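Local coordinates for protein CaaX farnesyltransferase alpha subunit Ram2 (Aspergillus fumigatus, PDB 4L9P) that forms the alpha subunit of the CaaX farnesyltransferase, which with its beta subunit probably attaches an isoprenoid to the cysteine of C-terminal CaaX motifs, at residues 26-31 / 60-65; 54-59 / 78-83; 96-101 / 130-135; 104-109 / 137-142. The protein carries 1 engineered substitution. One frame throughout, in Å; residues are numbered along the deposited sequence.

In the fold
From the N terminus, the loop that follows helix 18-21 folds back on helix 51-65 in interaction 1, closing a 28-residue excursion. Interaction 2 pairs an earlier part of that helix, 54-59, with helix 71-83 across 18 residues. The two cross along the chain and touch, with L60 CB 3.6 Å from I80 CD1, and both reach the same ethanediol. Further along, interactions 3 (96-101 with 130-135) and 4 (104-109 with 137-142) close 28 and 27 residues and also cross, their centres about 9 Å apart. Interaction 2 joins consecutive helices of the alpha-alpha superhelix, 3 skips one, and 1 and 4 each set a loop against a helix. The two crossed pairs stand in series.

Interaction 1 of 4, residues 26-31 / 60-65; sequences ASIKPI and LRAVMA. With EDO (1,2-ethanediol), chain G.
A single backbone oxygen, I31 O, takes two hydrogen bonds from one arginine, R61, which meets it side-on with NE and NH2. The NE bond is 2.9 Å long from R61 NE to I31 O and nearly straight (164°), although NE sits above the carbonyl plane. The NH2 bond, 3.1 Å from R61 NH2 to I31 O, is more bent but lies in that plane. The oxygen is almost exactly in the guanidinium plane, so the grip is edge-on. A bend at chi3 (-79°) turns the group to this carbonyl and leaves NH1 to reach O1 of an ethanediol, 2.8 Å from R61 NH1, and H194 O of the beta subunit Ram1.

Next to the polar edge, I31 lies across the arginine's aliphatic part, its CB 3.8 Å from R61 CB. Its CD1 extends toward A65. The other isoleucine, I28, has CG1 anti to its backbone N (chi1 -161°), which carries CD1 to the helix flank, to V63 CG1 at 3.8 Å and to A62 CB. Between these two isoleucines A62 sits at the closest backbone approach, its methyl only 3.2 Å from K29 O.

The loop 26-31 is therefore laid along helix 51-65 at the interface with Ram1, and a probable backbone bond from I31 N to S58 O holds it one turn earlier. With one oxygen fixing the NE edge and the Ram1 carbonyl engaging NH1, rotation of the guanidinium is probably restrained, and its charge is probably spread over carbonyls of both subunits.

Interaction 2 of 4, residues 54-59 / 78-83; sequences LEATSY and GDIISM. With EDO (1,2-ethanediol), chain G.
A56 offers its methyl to two side chains of helix 71-83 at once: CB lies 3.7 Å from M83 CE and 3.8 Å from I80 CG1. The methionine gets there through an extended chi2 followed by a bend at chi3 (-80°), which swings CE out of the line of the chain and brings the terminal methyl against the alanine. The isoleucine takes a different course. Its CG1 stands anti to the carbonyl carbon (chi1 -70°), which with an extended chi2 lays I80 CD1 3.7 Å from A56 O. From there the same methyl reaches T57, whose CG2 is a more distant neighbour at 4.3 Å from I80 CD1.

These side chains meet between helices 51-65 and 71-83. The two short segments run largely antiparallel, with an angle of 138° between their directions and axes 10.1 Å apart at closest, as neighbouring helices in the alpha-alpha solenoid of prenyltransferase alpha subunits. The backbones come closest at A56 and I80, whose CA atoms are 6.6 Å apart.

T57 has two roles. While CG2 faces I80, OG1 occupies the position between the backbone N and the carbonyl carbon, where it bonds to Y53 O on its own helix and accepts from O1 of an ethanediol, 2.8 Å from T57 OG1. That ethanediol also bonds D148 of the beta subunit Ram1. At the other margin D79 carries a carboxylate whose OD2 is hydrogen-bonded to Y19 OH, a tyrosine of helix 18-21 that also packs on A56.

Interaction 3 of 4, residues 96-101 / 130-135; sequences KILFAL and QVLMSS. With EDO (1,2-ethanediol), chain I.
F99 reaches across from helix 88-100 and meets segment 130-135 chiefly with the rim of its ring. Among the apolar contacts, F99 CE2 touches V131 CG1 at 4.0 Å and lies a little farther from L132 CD2. A second apolar pair is formed by leucine methyls, L98 CD1 and L132 CD2, 3.9 Å apart. L132, with CG anti to the carbonyl carbon (chi1 -60°), brings CD2 up to this methyl. Apart from these pairs, a carbon contact forms at the ring edge, where S135 CB approaches F99 CE1 at 3.9 Å, close to the ring plane.

The polar atoms are served within one segment or from outside. V131 O, 3.9 Å from F99 CZ near the ring plane, accepts from S134 OG at 2.9 Å, with the hydroxyl well above the carbonyl plane. On the side of Q130, an ethanediol takes a bond from the amide, 2.8 Å from Q130 NE2 to its O2.

Helix 105-118, between the two helices in the chain, packs against both: its L105 lies on F99, and its E108 and I109 touch L132. The contact thus joins helices two apart in the alpha-alpha solenoid of the prenyltransferase alpha subunit. With a wide backbone spacing, 8.8 Å between F99 CA and L132 CA, the contact between the segments is probably held mainly by van der Waals packing, F99 spanning most of the gap.

Interaction 4 of 4, residues 104-109 / 137-142; sequences DLNEEI and AHFPTL
L105 lays a methyl over one face of the H138 imidazole: CD1 stands 3.6 Å from the ring centroid and only 11° off the normal, a CH-pi contact over the middle of the ring. A hydrogen bond between S135 OG and H138 ND1 probably helps fix the tilt of the ring.

F139 comes at the same leucine differently. Its CZ points at the helix start, 3.6 Å from both L105 CB and L105 O, and the carbonyl oxygen meets it at the ring edge. I109 CG1 follows at 3.8 Å from F139 CZ. With CG anti to the carbonyl carbon (chi1 -57°), the phenyl is sent into this notch and also rests on M133 of helix 123-133.

The contact thus sets the loop after helix 123-133 against the first turn of helix 105-118, within the helical solenoid of the alpha subunit. D104 is the N-cap of that turn, its OD1 accepting from E107 N at 3.0 Å.

N106 and F139 pass each other running opposite ways, with amide and ring planes 73° apart and N106 OD1 3.4 Å from F139 CE1. The same OD1 takes a hydrogen bond from a water that also donates to H138 O, bridging helix and loop.

Interaction 1 of 4, residues 26-31 / 60-65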
loop_
_atom_site.group_PDB
_atom_site.type_symbol
_atom_site.label_atom_id
_atom_site.label_comp_id
_atom_site.label_asym_id
_atom_site.label_seq_id
_atom_site.Cartn_x
_atom_site.Cartn_y
_atom_site.Cartn_z
ATOM N N ALA A 26 -32.553 -12.691 27.679
ATOM C CA ALA A 26 -33.700 -13.513 27.327
ATOM C C ALA A 26 -34.629 -12.926 26.282
ATOM O O ALA A 26 -35.205 -13.686 25.531
ATOM C CB ALA A 26 -34.523 -13.864 28.631
ATOM N N SER A 27 -34.786 -11.598 26.233
ATOM C CA SER A 27 -35.772 -10.927 25.363
ATOM C C SER A 27 -35.414 -10.923 23.886
ATOM O O SER A 27 -36.196 -10.385 23.087
ATOM C CB SER A 27 -36.109 -9.485 25.852
ATOM O OG SER A 27 -35.002 -8.565 25.631
ATOM N N ILE A 28 -34.265 -11.510 23.510
ATOM C CA ILE A 28 -33.852 -11.505 22.098
ATOM C C ILE A 28 -33.315 -12.878 21.684
ATOM O O ILE A 28 -32.667 -13.531 22.461
ATOM C CB ILE A 28 -32.895 -10.332 21.808
ATOM C CG1 ILE A 28 -32.845 -10.044 20.301
ATOM C CG2 ILE A 28 -31.517 -10.583 22.396
ATOM C CD1 ILE A 28 -32.029 -8.764 19.958
ATOM N N LYS A 29 -33.676 -13.349 20.486
ATOM C CA LYS A 29 -33.236 -14.641 19.959
ATOM C C LYS A 29 -32.035 -14.441 19.040
ATOM O O LYS A 29 -32.113 -13.634 18.139
ATOM C CB LYS A 29 -34.328 -15.320 19.144
ATOM C CG LYS A 29 -35.452 -15.882 20.055
ATOM C CD LYS A 29 -36.660 -16.338 19.274
ATOM C CE LYS A 29 -37.890 -16.369 20.167
ATOM N NZ LYS A 29 -39.103 -16.846 19.421
ATOM N N PRO A 30 -30.986 -15.232 19.237
ATOM C CA PRO A 30 -29.766 -15.075 18.414
ATOM C C PRO A 30 -30.037 -15.555 17.002
ATOM O O PRO A 30 -30.970 -16.344 16.777
ATOM C CB PRO A 30 -28.756 -16.005 19.100
ATOM C CG PRO A 30 -29.620 -16.995 19.898
ATOM C CD PRO A 30 -30.830 -16.249 20.294
ATOM N N ILE A 31 -29.264 -15.043 16.050
ATOM C CA ILE A 31 -29.315 -15.487 14.668
ATOM C C ILE A 31 -28.106 -16.369 14.371
ATOM O O ILE A 31 -26.965 -15.890 14.377
ATOM C CB ILE A 31 -29.313 -14.307 13.698
ATOM C CG1 ILE A 31 -30.560 -13.437 13.876
ATOM C CG2 ILE A 31 -29.178 -14.807 12.220
ATOM C CD1 ILE A 31 -30.496 -12.222 12.963
ATOM N N LEU A 60 -24.808 -10.879 18.358
ATOM C CA LEU A 60 -24.524 -9.611 17.705
ATOM C C LEU A 60 -25.366 -9.456 16.419
ATOM O O LEU A 60 -25.903 -8.363 16.132
ATOM C CB LEU A 60 -23.003 -9.538 17.375
ATOM C CG LEU A 60 -22.658 -8.138 16.822
ATOM C CD1 LEU A 60 -22.776 -7.058 17.888
ATOM C CD2 LEU A 60 -21.250 -8.104 16.165
ATOM N N ARG A 61 -25.498 -10.533 15.664
ATOM C CA ARG A 61 -26.341 -10.461 14.471
ATOM C C ARG A 61 -27.764 -10.019 14.853
ATOM O O ARG A 61 -28.359 -9.184 14.183
ATOM C CB ARG A 61 -26.417 -11.812 13.735
ATOM C CG ARG A 61 -25.229 -12.030 12.826
ATOM C CD ARG A 61 -25.430 -13.269 11.912
ATOM N NE ARG A 61 -25.136 -14.431 12.713
ATOM C CZ ARG A 61 -23.950 -15.008 12.867
ATOM N NH1 ARG A 61 -22.861 -14.648 12.167
ATOM N NH2 ARG A 61 -23.891 -16.011 13.707
ATOM N N ALA A 62 -28.293 -10.567 15.945
ATOM C CA ALA A 62 -29.645 -10.218 16.348
ATOM C C ALA A 62 -29.772 -8.770 16.791
ATOM O O ALA A 62 -30.734 -8.089 16.429
ATOM C CB ALA A 62 -30.106 -11.170 17.504
ATOM N N VAL A 63 -28.861 -8.290 17.635
ATOM C CA VAL A 63 -28.972 -6.906 18.072
ATOM C C VAL A 63 -28.808 -5.925 16.915
ATOM O O VAL A 63 -29.503 -4.908 16.860
ATOM C CB VAL A 63 -28.095 -6.533 19.312
ATOM C CG1 VAL A 63 -28.633 -7.256 20.540
ATOM C CG2 VAL A 63 -26.621 -6.848 19.113
ATOM N N MET A 64 -27.859 -6.209 16.006
ATOM C CA MET A 64 -27.673 -5.276 14.920
ATOM C C MET A 64 -28.889 -5.280 13.968
ATOM O O MET A 64 -29.293 -4.233 13.465
ATOM C CB MET A 64 -26.390 -5.631 14.167
ATOM C CG MET A 64 -25.132 -5.348 14.999
ATOM S SD MET A 64 -23.594 -5.551 14.084
ATOM C CE MET A 64 -23.783 -7.189 13.437
ATOM N N ALA A 65 -29.467 -6.450 13.728
ATOM C CA ALA A 65 -30.659 -6.534 12.897
ATOM C C ALA A 65 -31.834 -5.714 13.492
ATOM O O ALA A 65 -32.651 -5.146 12.754
ATOM C CB ALA A 65 -31.075 -8.013 12.723
HETATM C C1 EDO G . -19.247 -16.255 13.307
HETATM O O1 EDO G . -20.560 -15.707 13.360
HETATM C C2 EDO G . -18.448 -15.611 12.205
HETATM O O2 EDO G . -18.419 -14.176 12.325
#

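Interaction 2 of 4, residues 54-59 / 78-83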
loop_
_atom_site.group_PDB
_atom_site.type_symbol
_atom_site.label_atom_id
_atom_site.label_comp_id
_atom_site.label_asym_id
_atom_site.label_seq_id
_atom_site.Cartn_x
_atom_site.Cartn_y
_atom_site.Cartn_z
ATOM N N LEU A 54 -18.877 -18.190 18.531
ATOM C CA LEU A 54 -20.100 -18.480 17.773
ATOM C C LEU A 54 -21.313 -17.900 18.493
ATOM O O LEU A 54 -22.157 -17.232 17.875
ATOM C CB LEU A 54 -20.326 -20.000 17.572
ATOM C CG LEU A 54 -19.490 -20.758 16.566
ATOM C CD1 LEU A 54 -19.772 -22.270 16.735
ATOM C CD2 LEU A 54 -19.876 -20.216 15.175
ATOM N N GLU A 55 -21.394 -18.102 19.807
ATOM C CA GLU A 55 -22.575 -17.638 20.520
ATOM C C GLU A 55 -22.628 -16.106 20.537
ATOM O O GLU A 55 -23.669 -15.501 20.189
ATOM C CB GLU A 55 -22.604 -18.156 21.968
ATOM C CG GLU A 55 -23.905 -17.689 22.612
ATOM C CD GLU A 55 -24.059 -18.014 24.053
ATOM O OE1 GLU A 55 -23.181 -17.690 24.884
ATOM O OE2 GLU A 55 -25.109 -18.564 24.362
ATOM N N ALA A 56 -21.508 -15.463 20.883
ATOM C CA ALA A 56 -21.495 -13.997 20.987
ATOM C C ALA A 56 -21.889 -13.373 19.645
ATOM O O ALA A 56 -22.685 -12.419 19.570
ATOM C CB ALA A 56 -20.107 -13.489 21.482
ATOM N N THR A 57 -21.283 -13.861 18.572
ATOM C CA THR A 57 -21.594 -13.281 17.265
ATOM C C THR A 57 -23.011 -13.538 16.774
ATOM O O THR A 57 -23.553 -12.720 16.037
ATOM C CB THR A 57 -20.550 -13.727 16.182
ATOM O OG1 THR A 57 -20.505 -15.169 16.132
ATOM C CG2 THR A 57 -19.147 -13.148 16.482
ATOM N N SER A 58 -23.624 -14.668 17.187
ATOM C CA SER A 58 -25.025 -14.901 16.858
ATOM C C SER A 58 -25.951 -13.895 17.588
ATOM O O SER A 58 -26.937 -13.405 17.017
ATOM C CB SER A 58 -25.390 -16.365 17.152
ATOM O OG SER A 58 -24.558 -17.256 16.393
ATOM N N TYR A 59 -25.603 -13.536 18.816
ATOM C CA TYR A 59 -26.341 -12.454 19.505
ATOM C C TYR A 59 -26.048 -11.093 18.850
ATOM O O TYR A 59 -26.929 -10.246 18.751
ATOM C CB TYR A 59 -26.010 -12.427 21.038
ATOM C CG TYR A 59 -26.879 -13.425 21.774
ATOM C CD1 TYR A 59 -26.502 -14.754 21.889
ATOM C CD2 TYR A 59 -28.126 -13.054 22.208
ATOM C CE1 TYR A 59 -27.351 -15.701 22.531
ATOM C CE2 TYR A 59 -28.964 -13.990 22.807
ATOM C CZ TYR A 59 -28.551 -15.273 22.966
ATOM O OH TYR A 59 -29.363 -16.225 23.589
ATOM N N GLY A 78 -17.944 -5.203 23.536
ATOM C CA GLY A 78 -16.667 -5.275 24.225
ATOM C C GLY A 78 -16.197 -6.727 24.345
ATOM O O GLY A 78 -14.981 -7.012 24.226
ATOM N N ASP A 79 -17.165 -7.641 24.555
ATOM C CA ASP A 79 -16.817 -9.062 24.672
ATOM C C ASP A 79 -16.258 -9.581 23.310
ATOM O O ASP A 79 -15.215 -10.268 23.240
ATOM C CB ASP A 79 -18.079 -9.848 25.070
ATOM C CG ASP A 79 -17.780 -11.278 25.435
ATOM O OD1 ASP A 79 -16.618 -11.601 25.763
ATOM O OD2 ASP A 79 -18.713 -12.068 25.410
ATOM N N ILE A 80 -16.937 -9.229 22.228
ATOM C CA ILE A 80 -16.480 -9.685 20.922
ATOM C C ILE A 80 -15.124 -9.077 20.592
ATOM O O ILE A 80 -14.259 -9.755 20.065
ATOM C CB ILE A 80 -17.501 -9.351 19.816
ATOM C CG1 ILE A 80 -18.739 -10.281 20.042
ATOM C CG2 ILE A 80 -16.877 -9.627 18.410
ATOM C CD1 ILE A 80 -19.920 -9.958 19.206
ATOM N N ILE A 81 -14.936 -7.805 20.895
ATOM C CA ILE A 81 -13.619 -7.167 20.709
ATOM C C ILE A 81 -12.514 -7.854 21.498
ATOM O O ILE A 81 -11.374 -7.974 20.972
ATOM C CB ILE A 81 -13.695 -5.630 21.013
ATOM C CG1 ILE A 81 -14.446 -4.956 19.866
ATOM C CG2 ILE A 81 -12.279 -5.010 21.220
ATOM C CD1 ILE A 81 -14.930 -3.510 20.184
ATOM N N SER A 82 -12.835 -8.329 22.705
ATOM C CA SER A 82 -11.832 -9.074 23.496
ATOM C C SER A 82 -11.422 -10.369 22.783
ATOM O O SER A 82 -10.288 -10.812 22.916
ATOM C CB SER A 82 -12.345 -9.361 24.923
ATOM O OG SER A 82 -13.198 -10.495 24.990
ATOM N N MET A 83 -12.336 -10.976 22.042
ATOM C CA MET A 83 -12.016 -12.205 21.294
ATOM C C MET A 83 -11.386 -11.957 19.942
ATOM O O MET A 83 -10.536 -12.731 19.498
ATOM C CB MET A 83 -13.269 -13.078 21.121
ATOM C CG MET A 83 -13.714 -13.711 22.462
ATOM S SD MET A 83 -15.186 -14.728 22.217
ATOM C CE MET A 83 -16.435 -13.501 22.186
HETATM C C1 EDO G . -19.247 -16.255 13.307
HETATM O O1 EDO G . -20.560 -15.707 13.360
HETATM C C2 EDO G . -18.448 -15.611 12.205
HETATM O O2 EDO G . -18.419 -14.176 12.325
#

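Interaction 3 of 4, residues 96-101 / 130-135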
loop_
_atom_site.group_PDB
_atom_site.type_symbol
_atom_site.label_atom_id
_atom_site.label_comp_id
_atom_site.label_asym_id
_atom_site.label_seq_id
_atom_site.Cartn_x
_atom_site.Cartn_y
_atom_site.Cartn_z
ATOM N N LYS A 96 -21.780 3.527 17.270
ATOM C CA LYS A 96 -23.208 3.942 17.184
ATOM C C LYS A 96 -23.863 3.902 18.553
ATOM O O LYS A 96 -24.549 4.867 18.931
ATOM C CB LYS A 96 -23.967 3.014 16.259
ATOM C CG LYS A 96 -23.644 3.185 14.799
ATOM C CD LYS A 96 -24.557 2.200 14.018
ATOM C CE LYS A 96 -24.403 2.335 12.517
ATOM N NZ LYS A 96 -25.411 1.419 11.885
ATOM N N ILE A 97 -23.639 2.828 19.307
ATOM C CA ILE A 97 -24.281 2.696 20.631
ATOM C C ILE A 97 -23.769 3.783 21.581
ATOM O O ILE A 97 -24.543 4.425 22.272
ATOM C CB ILE A 97 -23.974 1.335 21.265
ATOM C CG1 ILE A 97 -24.521 0.194 20.399
ATOM C CG2 ILE A 97 -24.575 1.290 22.694
ATOM C CD1 ILE A 97 -23.977 -1.185 20.760
ATOM N N LEU A 98 -22.475 4.051 21.620
ATOM C CA LEU A 98 -21.917 5.038 22.527
ATOM C C LEU A 98 -22.548 6.388 22.287
ATOM O O LEU A 98 -22.909 7.058 23.234
ATOM C CB LEU A 98 -20.401 5.158 22.279
ATOM C CG LEU A 98 -19.602 3.937 22.713
ATOM C CD1 LEU A 98 -18.172 4.053 22.095
ATOM C CD2 LEU A 98 -19.496 3.896 24.231
ATOM N N PHE A 99 -22.663 6.804 21.024
ATOM C CA PHE A 99 -23.300 8.083 20.750
ATOM C C PHE A 99 -24.815 8.064 21.054
ATOM O O PHE A 99 -25.339 9.007 21.689
ATOM C CB PHE A 99 -22.980 8.505 19.336
ATOM C CG PHE A 99 -21.598 9.030 19.197
ATOM C CD1 PHE A 99 -21.261 10.316 19.677
ATOM C CD2 PHE A 99 -20.610 8.273 18.602
ATOM C CE1 PHE A 99 -19.945 10.813 19.554
ATOM C CE2 PHE A 99 -19.318 8.778 18.460
ATOM C CZ PHE A 99 -18.991 10.029 18.943
ATOM N N ALA A 100 -25.510 6.986 20.657
ATOM C CA ALA A 100 -26.968 6.926 20.881
ATOM C C ALA A 100 -27.336 6.963 22.363
ATOM O O ALA A 100 -28.377 7.544 22.754
ATOM C CB ALA A 100 -27.500 5.703 20.243
ATOM N N LEU A 101 -26.526 6.380 23.218
ATOM C CA LEU A 101 -26.832 6.352 24.654
ATOM C C LEU A 101 -26.221 7.511 25.430
ATOM O O LEU A 101 -26.425 7.615 26.652
ATOM C CB LEU A 101 -26.352 5.048 25.280
ATOM C CG LEU A 101 -26.993 3.782 24.729
ATOM C CD1 LEU A 101 -26.445 2.578 25.498
ATOM C CD2 LEU A 101 -28.534 3.843 24.809
ATOM N N GLN A 130 -10.370 8.146 16.471
ATOM C CA GLN A 130 -10.657 9.363 15.716
ATOM C C GLN A 130 -12.182 9.667 15.697
ATOM O O GLN A 130 -12.609 10.833 15.872
ATOM C CB GLN A 130 -10.180 9.152 14.276
ATOM C CG GLN A 130 -10.475 10.344 13.352
ATOM C CD GLN A 130 -9.879 10.137 11.934
ATOM O OE1 GLN A 130 -8.810 9.494 11.753
ATOM N NE2 GLN A 130 -10.591 10.624 10.936
ATOM N N VAL A 131 -12.991 8.624 15.589
ATOM C CA VAL A 131 -14.470 8.782 15.636
ATOM C C VAL A 131 -14.860 9.426 16.975
ATOM O O VAL A 131 -15.656 10.364 16.987
ATOM C CB VAL A 131 -15.159 7.394 15.424
ATOM C CG1 VAL A 131 -16.671 7.471 15.710
ATOM C CG2 VAL A 131 -14.900 6.955 13.977
ATOM N N LEU A 132 -14.311 8.940 18.074
ATOM C CA LEU A 132 -14.670 9.474 19.370
ATOM C C LEU A 132 -14.129 10.861 19.583
ATOM O O LEU A 132 -14.869 11.788 19.983
ATOM C CB LEU A 132 -14.098 8.597 20.470
ATOM C CG LEU A 132 -14.535 7.124 20.514
ATOM C CD1 LEU A 132 -13.659 6.382 21.578
ATOM C CD2 LEU A 132 -15.996 7.012 20.800
ATOM N N MET A 133 -12.831 11.053 19.293
ATOM C CA MET A 133 -12.170 12.297 19.618
ATOM C C MET A 133 -12.634 13.465 18.730
ATOM O O MET A 133 -12.502 14.656 19.105
ATOM C CB MET A 133 -10.666 12.080 19.404
ATOM C CG MET A 133 -9.762 13.228 19.947
ATOM S SD MET A 133 -9.878 13.481 21.722
ATOM C CE MET A 133 -9.529 11.868 22.337
ATOM N N SER A 134 -13.225 13.145 17.604
ATOM C CA SER A 134 -13.750 14.179 16.711
ATOM C C SER A 134 -15.010 14.845 17.273
ATOM O O SER A 134 -15.480 15.836 16.697
ATOM C CB SER A 134 -14.055 13.587 15.321
ATOM O OG SER A 134 -15.144 12.704 15.384
ATOM N N SER A 135 -15.591 14.292 18.344
ATOM C CA SER A 135 -16.832 14.903 18.861
ATOM C C SER A 135 -16.487 16.095 19.732
ATOM O O SER A 135 -16.032 15.911 20.901
ATOM C CB SER A 135 -17.581 13.895 19.677
ATOM O OG SER A 135 -18.741 14.586 20.203
HETATM C C1 EDO I . -15.361 10.873 12.088
HETATM O O1 EDO I . -15.541 10.210 10.841
HETATM C C2 EDO I . -13.869 10.982 12.320
HETATM O O2 EDO I . -13.211 11.533 11.175
#

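Interaction 4 of 4, residues 104-109 / 137-142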
loop_
_atom_site.group_PDB
_atom_site.type_symbol
_atom_site.label_atom_id
_atom_site.label_comp_id
_atom_site.label_asym_id
_atom_site.label_seq_id
_atom_site.Cartn_x
_atom_site.Cartn_y
_atom_site.Cartn_z
ATOM N N ASP A 104 -20.324 8.256 28.440
ATOM C CA ASP A 104 -19.176 9.104 28.796
ATOM C C ASP A 104 -17.983 8.644 27.923
ATOM O O ASP A 104 -17.467 7.527 28.060
ATOM C CB ASP A 104 -18.862 8.843 30.292
ATOM C CG ASP A 104 -17.724 9.704 30.843
ATOM O OD1 ASP A 104 -16.715 9.929 30.148
ATOM O OD2 ASP A 104 -17.845 10.196 31.994
ATOM N N LEU A 105 -17.557 9.525 27.032
ATOM C CA LEU A 105 -16.473 9.104 26.126
ATOM C C LEU A 105 -15.119 9.269 26.755
ATOM O O LEU A 105 -14.153 8.668 26.202
ATOM C CB LEU A 105 -16.573 9.900 24.821
ATOM C CG LEU A 105 -17.908 9.729 24.040
ATOM C CD1 LEU A 105 -17.824 10.401 22.678
ATOM C CD2 LEU A 105 -18.348 8.263 23.904
ATOM N N ASN A 106 -14.972 9.991 27.859
ATOM C CA ASN A 106 -13.721 9.935 28.601
ATOM C C ASN A 106 -13.486 8.532 29.085
ATOM O O ASN A 106 -12.342 8.013 29.011
ATOM C CB ASN A 106 -13.719 10.870 29.833
ATOM C CG ASN A 106 -13.774 12.318 29.458
ATOM O OD1 ASN A 106 -13.170 12.741 28.469
ATOM N ND2 ASN A 106 -14.513 13.108 30.251
ATOM N N GLU A 107 -14.540 7.903 29.602
ATOM C CA GLU A 107 -14.416 6.519 30.062
ATOM C C GLU A 107 -14.185 5.553 28.893
ATOM O O GLU A 107 -13.401 4.597 29.020
ATOM C CB GLU A 107 -15.654 6.096 30.876
ATOM C CG GLU A 107 -15.656 6.785 32.216
ATOM C CD GLU A 107 -16.876 6.474 33.033
ATOM O OE1 GLU A 107 -17.799 5.782 32.506
ATOM O OE2 GLU A 107 -16.908 6.944 34.213
ATOM N N GLU A 108 -14.798 5.817 27.748
ATOM C CA GLU A 108 -14.531 5.011 26.567
ATOM C C GLU A 108 -13.066 5.131 26.151
ATOM O O GLU A 108 -12.465 4.080 25.783
ATOM C CB GLU A 108 -15.471 5.385 25.403
ATOM C CG GLU A 108 -15.172 4.625 24.088
ATOM C CD GLU A 108 -15.519 3.122 24.058
ATOM O OE1 GLU A 108 -15.933 2.536 25.094
ATOM O OE2 GLU A 108 -15.358 2.492 22.965
ATOM N N ILE A 109 -12.502 6.326 26.154
ATOM C CA ILE A 109 -11.083 6.440 25.808
ATOM C C ILE A 109 -10.199 5.681 26.790
ATOM O O ILE A 109 -9.259 5.001 26.360
ATOM C CB ILE A 109 -10.653 7.917 25.688
ATOM C CG1 ILE A 109 -11.286 8.572 24.430
ATOM C CG2 ILE A 109 -9.138 8.059 25.702
ATOM C CD1 ILE A 109 -10.622 8.179 23.098
ATOM N N ALA A 137 -18.374 18.164 21.221
ATOM C CA ALA A 137 -19.252 18.259 22.397
ATOM C C ALA A 137 -18.585 17.524 23.559
ATOM O O ALA A 137 -18.651 17.977 24.711
ATOM C CB ALA A 137 -20.575 17.656 22.068
ATOM N N HIS A 138 -17.813 16.463 23.261
ATOM C CA HIS A 138 -17.195 15.688 24.327
ATOM C C HIS A 138 -15.726 16.076 24.579
ATOM O O HIS A 138 -15.210 15.944 25.707
ATOM C CB HIS A 138 -17.226 14.193 23.962
ATOM C CG HIS A 138 -18.612 13.624 23.919
ATOM N ND1 HIS A 138 -19.433 13.740 22.815
ATOM C CD2 HIS A 138 -19.329 12.967 24.862
ATOM C CE1 HIS A 138 -20.590 13.150 23.074
ATOM N NE2 HIS A 138 -20.561 12.701 24.319
ATOM N N PHE A 139 -15.023 16.454 23.515
ATOM C CA PHE A 139 -13.612 16.792 23.594
ATOM C C PHE A 139 -13.390 18.139 22.943
ATOM O O PHE A 139 -12.889 18.246 21.828
ATOM C CB PHE A 139 -12.788 15.722 22.834
ATOM C CG PHE A 139 -13.038 14.335 23.359
ATOM C CD1 PHE A 139 -12.435 13.929 24.566
ATOM C CD2 PHE A 139 -13.857 13.457 22.673
ATOM C CE1 PHE A 139 -12.629 12.652 25.088
ATOM C CE2 PHE A 139 -14.061 12.140 23.174
ATOM C CZ PHE A 139 -13.443 11.723 24.381
ATOM N N PRO A 140 -13.743 19.214 23.660
ATOM C CA PRO A 140 -13.657 20.509 22.981
ATOM C C PRO A 140 -12.232 20.952 22.730
ATOM O O PRO A 140 -11.969 21.718 21.787
ATOM C CB PRO A 140 -14.376 21.484 23.942
ATOM C CG PRO A 140 -14.375 20.765 25.307
ATOM C CD PRO A 140 -14.448 19.272 24.967
ATOM N N THR A 141 -11.322 20.452 23.564
ATOM C CA THR A 141 -9.907 20.784 23.402
ATOM C C THR A 141 -9.104 19.505 23.598
ATOM O O THR A 141 -9.632 18.489 24.078
ATOM C CB THR A 141 -9.417 21.813 24.442
ATOM O OG1 THR A 141 -9.682 21.346 25.774
ATOM C CG2 THR A 141 -10.054 23.194 24.176
ATOM N N LEU A 142 -7.827 19.592 23.249
ATOM C CA LEU A 142 -6.920 18.449 23.354
ATOM C C LEU A 142 -6.944 17.931 24.805
ATOM O O LEU A 142 -6.607 18.685 25.759
ATOM C CB LEU A 142 -5.511 18.983 23.029
ATOM C CG LEU A 142 -4.416 17.935 23.200
ATOM C CD1 LEU A 142 -4.561 16.744 22.222
ATOM C CD2 LEU A 142 -3.053 18.585 23.034
HETATM O O HOH W 1 -13.370 15.587 27.711
#